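Local structure of MNMC2 (Aquifex aeolicus, 3VYW) at residues Y39-G45 with I59-G64; E65-S69 with G106-N110; Y10-Y14 with L293-D298. The protein methylates the wobble uridine of bacterial tRNA with S-adenosylmethionine as methyl donor, completing a 5-methylaminomethyl modification without the oxidase domain to which such enzymes are usually fused. All coordinates share one frame; numbering follows the deposited sequence.

Contact 1: Y39-G45 with I59-G64; sequences YNPEESG and IHKTYG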
loop_
_atom_site.group_PDB
_atom_site.type_symbol
_atom_site.label_atom_id
_atom_site.label_comp_id
_atom_site.label_asym_id
_atom_site.label_seq_id
_atom_site.Cartn_x
_atom_site.Cartn_y
_atom_site.Cartn_z
ATOM N N TYR A 39 2.832 -4.814 14.813
ATOM C CA TYR A 39 3.606 -5.863 14.203
ATOM C C TYR A 39 4.658 -6.475 15.112
ATOM O O TYR A 39 4.639 -6.277 16.301
ATOM C CB TYR A 39 4.191 -5.408 12.881
ATOM C CG TYR A 39 5.329 -4.470 12.976
ATOM C CD1 TYR A 39 6.006 -4.102 11.870
ATOM C CD2 TYR A 39 5.711 -3.955 14.161
ATOM C CE1 TYR A 39 7.048 -3.235 11.940
ATOM C CE2 TYR A 39 6.752 -3.102 14.247
ATOM C CZ TYR A 39 7.411 -2.744 13.124
ATOM O OH TYR A 39 8.455 -1.899 13.189
ATOM N N ASN A 40 5.530 -7.284 14.558
ATOM C CA ASN A 40 6.537 -7.906 15.347
ATOM C C ASN A 40 7.930 -7.352 15.115
ATOM O O ASN A 40 8.680 -7.900 14.373
ATOM C CB ASN A 40 6.542 -9.393 15.057
ATOM C CG ASN A 40 5.217 -9.910 14.597
ATOM O OD1 ASN A 40 4.273 -9.902 15.317
ATOM N ND2 ASN A 40 5.177 -10.412 13.420
ATOM N N PRO A 41 8.297 -6.339 15.873
ATOM C CA PRO A 41 9.557 -5.619 15.765
ATOM C C PRO A 41 10.774 -6.481 16.018
ATOM O O PRO A 41 11.813 -6.211 15.504
ATOM C CB PRO A 41 9.452 -4.587 16.871
ATOM C CG PRO A 41 8.061 -4.649 17.346
ATOM C CD PRO A 41 7.633 -6.036 17.129
ATOM N N GLU A 42 10.639 -7.480 16.855
ATOM C CA GLU A 42 11.697 -8.429 17.095
ATOM C C GLU A 42 12.064 -9.307 15.901
ATOM O O GLU A 42 13.204 -9.637 15.723
ATOM C CB GLU A 42 11.414 -9.243 18.354
ATOM C CG GLU A 42 10.228 -10.193 18.255
ATOM C CD GLU A 42 8.878 -9.505 18.154
ATOM O OE1 GLU A 42 7.907 -10.180 17.833
ATOM O OE2 GLU A 42 8.790 -8.313 18.399
ATOM N N GLU A 43 11.086 -9.701 15.108
ATOM C CA GLU A 43 11.300 -10.530 13.935
ATOM C C GLU A 43 11.808 -9.837 12.686
ATOM O O GLU A 43 11.744 -8.650 12.565
ATOM C CB GLU A 43 10.033 -11.271 13.609
ATOM C CG GLU A 43 9.388 -11.914 14.798
ATOM C CD GLU A 43 10.211 -13.050 15.331
ATOM O OE1 GLU A 43 11.225 -13.368 14.710
ATOM O OE2 GLU A 43 9.854 -13.632 16.363
ATOM N N SER A 44 12.353 -10.631 11.784
ATOM C CA SER A 44 12.761 -10.211 10.461
ATOM C C SER A 44 12.828 -11.397 9.550
ATOM O O SER A 44 12.685 -12.479 9.983
ATOM C CB SER A 44 14.086 -9.478 10.479
ATOM O OG SER A 44 15.075 -10.253 11.080
ATOM N N GLY A 45 13.051 -11.175 8.276
ATOM C CA GLY A 45 13.130 -12.250 7.323
ATOM C C GLY A 45 11.841 -12.652 6.676
ATOM O O GLY A 45 10.829 -12.085 6.930
ATOM N N ILE A 59 5.956 -14.776 3.368
ATOM C CA ILE A 59 5.449 -14.154 4.555
ATOM C C ILE A 59 6.550 -13.318 5.100
ATOM O O ILE A 59 7.643 -13.778 5.197
ATOM C CB ILE A 59 5.104 -15.153 5.643
ATOM C CG1 ILE A 59 4.197 -16.241 5.121
ATOM C CG2 ILE A 59 4.434 -14.450 6.787
ATOM C CD1 ILE A 59 2.782 -15.804 4.916
ATOM N N HIS A 60 6.258 -12.084 5.457
ATOM C CA HIS A 60 7.232 -11.250 6.093
ATOM C C HIS A 60 7.061 -11.348 7.577
ATOM O O HIS A 60 6.014 -11.043 8.114
ATOM C CB HIS A 60 7.101 -9.824 5.603
ATOM C CG HIS A 60 8.307 -8.980 5.841
ATOM N ND1 HIS A 60 8.797 -8.763 7.040
ATOM C CD2 HIS A 60 9.102 -8.288 4.983
ATOM C CE1 HIS A 60 9.846 -7.985 6.960
ATOM N NE2 HIS A 60 10.038 -7.696 5.705
ATOM N N LYS A 61 8.097 -11.830 8.242
ATOM C CA LYS A 61 8.122 -12.087 9.662
ATOM C C LYS A 61 7.985 -10.886 10.566
ATOM O O LYS A 61 7.410 -10.985 11.597
ATOM C CB LYS A 61 9.373 -12.868 10.012
ATOM C CG LYS A 61 9.234 -14.355 9.849
ATOM C CD LYS A 61 10.480 -14.972 9.270
ATOM C CE LYS A 61 11.415 -15.504 10.341
ATOM N NZ LYS A 61 12.443 -16.386 9.738
ATOM N N THR A 62 8.566 -9.772 10.181
ATOM C CA THR A 62 8.371 -8.529 10.868
ATOM C C THR A 62 6.953 -7.991 10.832
ATOM O O THR A 62 6.421 -7.582 11.819
ATOM C CB THR A 62 9.309 -7.473 10.289
ATOM O OG1 THR A 62 10.617 -7.977 10.307
ATOM C CG2 THR A 62 9.309 -6.276 11.102
ATOM N N TYR A 63 6.375 -7.940 9.660
ATOM C CA TYR A 63 5.037 -7.461 9.503
ATOM C C TYR A 63 3.997 -8.490 9.812
ATOM O O TYR A 63 2.875 -8.178 10.077
ATOM C CB TYR A 63 4.868 -6.991 8.103
ATOM C CG TYR A 63 5.725 -5.835 7.809
ATOM C CD1 TYR A 63 6.902 -5.978 7.134
ATOM C CD2 TYR A 63 5.354 -4.591 8.206
ATOM C CE1 TYR A 63 7.685 -4.906 6.866
ATOM C CE2 TYR A 63 6.130 -3.528 7.945
ATOM C CZ TYR A 63 7.280 -3.694 7.266
ATOM O OH TYR A 63 8.027 -2.615 7.019
ATOM N N GLY A 64 4.410 -9.731 9.789
ATOM C CA GLY A 64 3.532 -10.842 9.982
ATOM C C GLY A 64 2.473 -11.019 8.943
ATOM O O GLY A 64 1.381 -11.388 9.253
HETATM O O HOH W 1 14.678 -15.049 9.376
#
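A type I beta turn, N40 to E43, in the loop that leads from helix 24-37 into strand 46-50, packs with the rest of that loop against the turn K61-G64. That second turn joins two strands of a three-stranded antiparallel sheet, 56-60 and 65-66. Hydrogen bonds to backbone atoms tie the loops together. N40 grips twice: its backbone N donates to T62 O over 2.9 Å, and its side-chain ND2 donates to K61 O at the same length with an N-H...O angle of 161°. Asparagine suits this place because its short side chain carries an N-H donor that reaches K61 O, which lies nearly in the amide plane. T62 answers through its hydroxyl: with chi1 at -53° OG1 sits beside its own backbone N, from where it donates to E43 O at 2.6 Å, coming from above the carbonyl plane. Farther along, K61 N donates to G45 O over 3.0 Å, and this same oxygen lies over one face of the H60 imidazole; Y63 CD1 covers the other face, and NE2 of H60 is hydrogen-bonded to E135. G45 adopts backbone angles at which a CB would jam against the preceding carbonyl. A CB on G64 would press on N40 ND2. Y39 and Y63 run side by side, Y63 CD2 meeting the edge of the Y39 ring at 3.8 Å from CD1; Y63 also lines the S-adenosylmethionine pocket. The bent K61 chain lies along S44 O, and K61 NZ donates to a water 2.6 Å away.

Contact 2: E65-S69 with G106-N110; sequences EPYHS and GLGYN. With SAM (S-adenosylmethionine), chain E.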
loop_
_atom_site.group_PDB
_atom_site.type_symbol
_atom_site.label_atom_id
_atom_site.label_comp_id
_atom_site.label_asym_id
_atom_site.label_seq_id
_atom_site.Cartn_x
_atom_site.Cartn_y
_atom_site.Cartn_z
ATOM N N GLU A 65 2.844 -10.759 7.708
ATOM C CA GLU A 65 1.943 -10.793 6.607
ATOM C C GLU A 65 2.533 -11.335 5.350
ATOM O O GLU A 65 3.689 -11.227 5.129
ATOM C CB GLU A 65 1.455 -9.398 6.340
ATOM C CG GLU A 65 0.871 -8.765 7.555
ATOM C CD GLU A 65 -0.168 -7.765 7.222
ATOM O OE1 GLU A 65 -0.022 -7.139 6.191
ATOM O OE2 GLU A 65 -1.119 -7.619 7.990
ATOM N N PRO A 66 1.698 -11.899 4.515
ATOM C CA PRO A 66 2.068 -12.249 3.160
ATOM C C PRO A 66 2.215 -11.042 2.266
ATOM O O PRO A 66 1.567 -10.063 2.437
ATOM C CB PRO A 66 0.920 -13.117 2.713
ATOM C CG PRO A 66 -0.201 -12.681 3.511
ATOM C CD PRO A 66 0.314 -12.245 4.812
ATOM N N TYR A 67 3.111 -11.125 1.322
ATOM C CA TYR A 67 3.290 -10.073 0.355
ATOM C C TYR A 67 2.023 -9.968 -0.450
ATOM O O TYR A 67 1.622 -8.913 -0.885
ATOM C CB TYR A 67 4.463 -10.399 -0.512
ATOM C CG TYR A 67 5.752 -10.010 0.080
ATOM C CD1 TYR A 67 6.181 -10.542 1.259
ATOM C CD2 TYR A 67 6.540 -9.105 -0.538
ATOM C CE1 TYR A 67 7.372 -10.175 1.802
ATOM C CE2 TYR A 67 7.719 -8.738 -0.012
ATOM C CZ TYR A 67 8.130 -9.268 1.156
ATOM O OH TYR A 67 9.314 -8.865 1.641
ATOM N N HIS A 68 1.394 -11.112 -0.613
ATOM C CA HIS A 68 0.145 -11.219 -1.268
ATOM C C HIS A 68 -0.771 -12.163 -0.595
ATOM O O HIS A 68 -0.339 -13.006 0.145
ATOM C CB HIS A 68 0.352 -11.632 -2.681
ATOM C CG HIS A 68 0.675 -10.502 -3.570
ATOM N ND1 HIS A 68 1.921 -10.171 -3.870
ATOM C CD2 HIS A 68 -0.139 -9.596 -4.201
ATOM C CE1 HIS A 68 1.907 -9.107 -4.661
ATOM N NE2 HIS A 68 0.641 -8.754 -4.861
ATOM N N SER A 69 -2.056 -12.036 -0.863
ATOM C CA SER A 69 -3.051 -12.793 -0.165
ATOM C C SER A 69 -3.094 -14.200 -0.652
ATOM O O SER A 69 -3.217 -14.448 -1.804
ATOM C CB SER A 69 -4.406 -12.139 -0.331
ATOM O OG SER A 69 -5.405 -13.083 -0.593
ATOM N N GLY A 106 7.997 -5.006 -3.650
ATOM C CA GLY A 106 7.721 -6.357 -3.254
ATOM C C GLY A 106 8.412 -7.400 -4.076
ATOM O O GLY A 106 9.582 -7.372 -4.218
ATOM N N LEU A 107 7.680 -8.356 -4.588
ATOM C CA LEU A 107 8.252 -9.342 -5.455
ATOM C C LEU A 107 8.083 -8.954 -6.885
ATOM O O LEU A 107 8.507 -9.638 -7.753
ATOM C CB LEU A 107 7.637 -10.683 -5.205
ATOM C CG LEU A 107 7.337 -10.964 -3.765
ATOM C CD1 LEU A 107 6.629 -12.275 -3.693
ATOM C CD2 LEU A 107 8.619 -11.054 -3.004
ATOM N N GLY A 108 7.477 -7.814 -7.102
ATOM C CA GLY A 108 7.275 -7.302 -8.420
ATOM C C GLY A 108 6.086 -7.822 -9.162
ATOM O O GLY A 108 6.008 -7.657 -10.326
ATOM N N TYR A 109 5.177 -8.464 -8.460
ATOM C CA TYR A 109 4.020 -9.095 -9.047
ATOM C C TYR A 109 3.039 -8.188 -9.728
ATOM O O TYR A 109 2.610 -8.480 -10.788
ATOM C CB TYR A 109 3.267 -9.842 -7.980
ATOM C CG TYR A 109 3.858 -11.143 -7.571
ATOM C CD1 TYR A 109 5.085 -11.558 -8.017
ATOM C CD2 TYR A 109 3.195 -11.949 -6.734
ATOM C CE1 TYR A 109 5.607 -12.753 -7.628
ATOM C CE2 TYR A 109 3.716 -13.133 -6.343
ATOM C CZ TYR A 109 4.913 -13.531 -6.797
ATOM O OH TYR A 109 5.388 -14.729 -6.391
ATOM N N ASN A 110 2.675 -7.099 -9.098
ATOM C CA ASN A 110 1.716 -6.216 -9.667
ATOM C C ASN A 110 2.252 -5.686 -10.950
ATOM O O ASN A 110 1.568 -5.603 -11.909
ATOM C CB ASN A 110 1.502 -5.016 -8.768
ATOM C CG ASN A 110 0.568 -5.272 -7.624
ATOM O OD1 ASN A 110 -0.204 -6.182 -7.622
ATOM N ND2 ASN A 110 0.656 -4.448 -6.643
HETATM N N SAM E . 3.804 -4.973 -4.277
HETATM C CA SAM E . 4.499 -6.166 -3.968
HETATM C C SAM E . 4.192 -7.067 -5.100
HETATM O O SAM E . 4.765 -8.113 -5.283
HETATM O OXT SAM E . 3.369 -6.710 -5.890
HETATM C CB SAM E . 4.040 -6.544 -2.578
HETATM C CG SAM E . 4.807 -5.650 -1.597
HETATM S SD SAM E . 4.489 -5.822 0.005
HETATM C CE SAM E . 2.874 -5.811 0.217
HETATM C "C5'" SAM E . 5.064 -4.535 0.877
HETATM C "C4'" SAM E . 6.397 -3.929 0.416
HETATM O "O4'" SAM E . 6.503 -2.602 0.895
HETATM C "C3'" SAM E . 7.626 -4.629 0.954
HETATM O "O3'" SAM E . 8.601 -4.727 -0.060
HETATM C "C2'" SAM E . 8.145 -3.698 2.014
HETATM O "O2'" SAM E . 9.535 -3.823 2.144
HETATM C "C1'" SAM E . 7.775 -2.363 1.460
HETATM N N9 SAM E . 7.780 -1.258 2.442
HETATM C C8 SAM E . 7.242 -1.233 3.638
HETATM N N7 SAM E . 7.421 -0.073 4.239
HETATM C C5 SAM E . 8.095 0.685 3.425
HETATM C C6 SAM E . 8.619 2.043 3.444
HETATM N N6 SAM E . 8.463 2.848 4.480
HETATM N N1 SAM E . 9.265 2.458 2.392
HETATM C C2 SAM E . 9.433 1.704 1.348
HETATM N N3 SAM E . 9.001 0.482 1.275
HETATM C C4 SAM E . 8.335 -0.092 2.255
#
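The closest CA atoms of E65-S69 and G106-N110, those of Y67 and G106, are 6.8 Å apart, and the two backbones share no hydrogen bond; the methionine end of S-adenosylmethionine lies between their residues. The second segment belongs to the glycine-rich loop after strand 97-103, the hallmark of Rossmann-like methyltransferases. Its amides hold the ligand carboxylate: L107 N donates to SAM O over 3.0 Å and Y109 N to the same oxygen over 3.2 Å, while N110 N reaches OXT weakly. Helix 109-121 starts here, with G108 as N-cap, and its positive end probably steadies the negative group. H68 also turns its edge to the carboxylate, CE1 lying 3.1 Å from SAM OXT. Its imidazole runs at 25° to the Y109 ring but is slid sidelong, bringing ND1 3.6 Å from Y109 CD2. Were H68 replaced by an alanine, a gap would probably open beside the ligand carboxylate and the Y109 ring would lose its imidazole neighbour. The amide of N110 stands almost perpendicular to the imidazole. Y67 packs CD2 on L107 CD2 at 3.8 Å. On G106 a CB would collide with SAM CA, already 3.3 Å from G106 CA.

Contact 3: Y10-Y14 with L293-D298; sequences YLESY and LEILID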
loop_
_atom_site.group_PDB
_atom_site.type_symbol
_atom_site.label_atom_id
_atom_site.label_comp_id
_atom_site.label_asym_id
_atom_site.label_seq_id
_atom_site.Cartn_x
_atom_site.Cartn_y
_atom_site.Cartn_z
ATOM N N TYR A 10 7.740 0.198 25.033
ATOM C CA TYR A 10 7.802 1.181 24.008
ATOM C C TYR A 10 6.702 2.161 24.192
ATOM O O TYR A 10 6.895 3.326 24.062
ATOM C CB TYR A 10 7.661 0.489 22.677
ATOM C CG TYR A 10 7.853 1.368 21.503
ATOM C CD1 TYR A 10 8.991 1.314 20.779
ATOM C CD2 TYR A 10 6.890 2.224 21.113
ATOM C CE1 TYR A 10 9.168 2.109 19.703
ATOM C CE2 TYR A 10 7.068 3.034 20.048
ATOM C CZ TYR A 10 8.218 2.962 19.353
ATOM O OH TYR A 10 8.414 3.738 18.283
ATOM N N LEU A 11 5.522 1.666 24.476
ATOM C CA LEU A 11 4.399 2.508 24.704
ATOM C C LEU A 11 4.558 3.363 25.909
ATOM O O LEU A 11 4.266 4.517 25.885
ATOM C CB LEU A 11 3.163 1.671 24.900
ATOM C CG LEU A 11 2.003 2.485 25.389
ATOM C CD1 LEU A 11 1.499 3.343 24.275
ATOM C CD2 LEU A 11 0.921 1.618 25.920
ATOM N N GLU A 12 4.997 2.773 26.995
ATOM C CA GLU A 12 5.166 3.520 28.204
ATOM C C GLU A 12 6.195 4.559 27.946
ATOM O O GLU A 12 6.088 5.668 28.349
ATOM C CB GLU A 12 5.636 2.614 29.310
ATOM C CG GLU A 12 4.522 1.956 30.079
ATOM C CD GLU A 12 5.015 0.880 30.991
ATOM O OE1 GLU A 12 4.315 0.546 31.941
ATOM O OE2 GLU A 12 6.115 0.371 30.764
ATOM N N SER A 13 7.220 4.179 27.251
ATOM C CA SER A 13 8.258 5.096 26.990
ATOM C C SER A 13 7.795 6.259 26.153
ATOM O O SER A 13 8.151 7.375 26.423
ATOM C CB SER A 13 9.400 4.355 26.347
ATOM O OG SER A 13 10.152 5.195 25.550
ATOM N N TYR A 14 7.024 5.996 25.116
ATOM C CA TYR A 14 6.528 7.038 24.237
ATOM C C TYR A 14 5.577 7.980 24.899
ATOM O O TYR A 14 5.569 9.134 24.620
ATOM C CB TYR A 14 5.897 6.442 23.002
ATOM C CG TYR A 14 5.290 7.422 22.041
ATOM C CD1 TYR A 14 6.067 8.242 21.280
ATOM C CD2 TYR A 14 3.931 7.492 21.866
ATOM C CE1 TYR A 14 5.516 9.116 20.395
ATOM C CE2 TYR A 14 3.388 8.364 20.981
ATOM C CZ TYR A 14 4.196 9.167 20.255
ATOM O OH TYR A 14 3.664 10.026 19.373
ATOM N N LEU A 293 5.725 2.709 14.883
ATOM C CA LEU A 293 4.975 2.315 16.037
ATOM C C LEU A 293 4.271 3.473 16.625
ATOM O O LEU A 293 3.214 3.340 17.151
ATOM C CB LEU A 293 5.842 1.648 17.056
ATOM C CG LEU A 293 6.115 0.225 16.642
ATOM C CD1 LEU A 293 7.141 -0.354 17.558
ATOM C CD2 LEU A 293 4.848 -0.577 16.653
ATOM N N GLU A 294 4.924 4.605 16.546
ATOM C CA GLU A 294 4.464 5.865 17.058
ATOM C C GLU A 294 3.244 6.383 16.364
ATOM O O GLU A 294 2.404 6.959 16.954
ATOM C CB GLU A 294 5.588 6.879 16.936
ATOM C CG GLU A 294 6.425 7.017 18.182
ATOM C CD GLU A 294 7.717 7.741 17.950
ATOM O OE1 GLU A 294 7.840 8.415 16.947
ATOM O OE2 GLU A 294 8.607 7.637 18.772
ATOM N N ILE A 295 3.214 6.206 15.064
ATOM C CA ILE A 295 2.131 6.636 14.240
ATOM C C ILE A 295 0.921 5.865 14.613
ATOM O O ILE A 295 -0.142 6.379 14.664
ATOM C CB ILE A 295 2.457 6.406 12.774
ATOM C CG1 ILE A 295 3.488 7.418 12.328
ATOM C CG2 ILE A 295 1.219 6.526 11.938
ATOM C CD1 ILE A 295 4.159 7.128 11.033
ATOM N N LEU A 296 1.107 4.600 14.870
ATOM C CA LEU A 296 0.068 3.771 15.373
ATOM C C LEU A 296 -0.410 4.189 16.737
ATOM O O LEU A 296 -1.572 4.209 16.973
ATOM C CB LEU A 296 0.523 2.314 15.386
ATOM C CG LEU A 296 -0.415 1.243 15.943
ATOM C CD1 LEU A 296 -1.716 1.189 15.202
ATOM C CD2 LEU A 296 0.201 -0.113 15.909
ATOM N N ILE A 297 0.486 4.508 17.640
ATOM C CA ILE A 297 0.095 4.905 18.957
ATOM C C ILE A 297 -0.715 6.179 18.936
ATOM O O ILE A 297 -1.706 6.288 19.572
ATOM C CB ILE A 297 1.306 5.078 19.875
ATOM C CG1 ILE A 297 1.943 3.743 20.189
ATOM C CG2 ILE A 297 0.900 5.732 21.164
ATOM C CD1 ILE A 297 3.337 3.828 20.745
ATOM N N ASP A 298 -0.305 7.126 18.135
ATOM C CA ASP A 298 -0.994 8.361 18.026
ATOM C C ASP A 298 -2.391 8.158 17.552
ATOM O O ASP A 298 -3.255 8.863 17.936
ATOM C CB ASP A 298 -0.321 9.199 16.998
ATOM C CG ASP A 298 0.862 9.846 17.493
ATOM O OD1 ASP A 298 1.117 9.740 18.679
ATOM O OD2 ASP A 298 1.542 10.449 16.678
#
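Y14 OH donates a 2.7 Å hydrogen bond to D298 OD1, meeting the carboxylate on its syn side and slightly out of its plane. The bond joins helix 3-18, near the start of the chain, to helix 292-303, near its end; the two short segments cross at -72° with their axes 11.0 Å apart. With CG anti to the backbone N (chi1 177°), the long Y14 side chain reaches across to the other helix; tyrosine suits the place because its ring packs on I297 while its hydroxyl reaches D298. Y14 CD2 lies 3.6 Å from I297 CG2, the two side chains sliding past each other in opposite directions. Y10, one turn earlier, lies against L293: the CD1 methyl sits over the ring face in a CH-pi contact, 3.9 Å from the ring centroid and 13° off its normal. I297 CD1 meets the edge of the same ring, 3.9 Å from CE2, while I297 CG2 touches L11 CD1. The branched isoleucine thus serves three residues with two methyls. F34 of helix 24-37 covers L293 and I297, and Y10 OH bonds weakly to E291. Apolar packing of L11, L293, I297 and the tyrosine rings is joined by the polar E294 and D298, which implies a mixed contact in which the tyrosine-aspartate bond fixes where the Y14 side chain ends.

How the contacts relate
Contact 1 is a surface contact, whereas contacts 2 and 3 are largely buried, the former near the chain's middle and the latter far from it. Contacts 1 and 2 follow one another along the chain and share a sheet: strands 56-60 and 65-66 are neighbours, with H60 N 2.7 Å from E65 O in a probable hydrogen bond. Contact 3 closes a loop that contains both, and reaches contact 1 where L293 CD2 meets Y39 CE2 at 4.0 Å; the nearest atoms of contacts 2 and 3 are about 11 Å apart. Backbone-directed bonds join loops near the surface, ligand and side-chain packing the pocket segments, and mostly apolar side chains, with one tyrosine-aspartate bond, the helices.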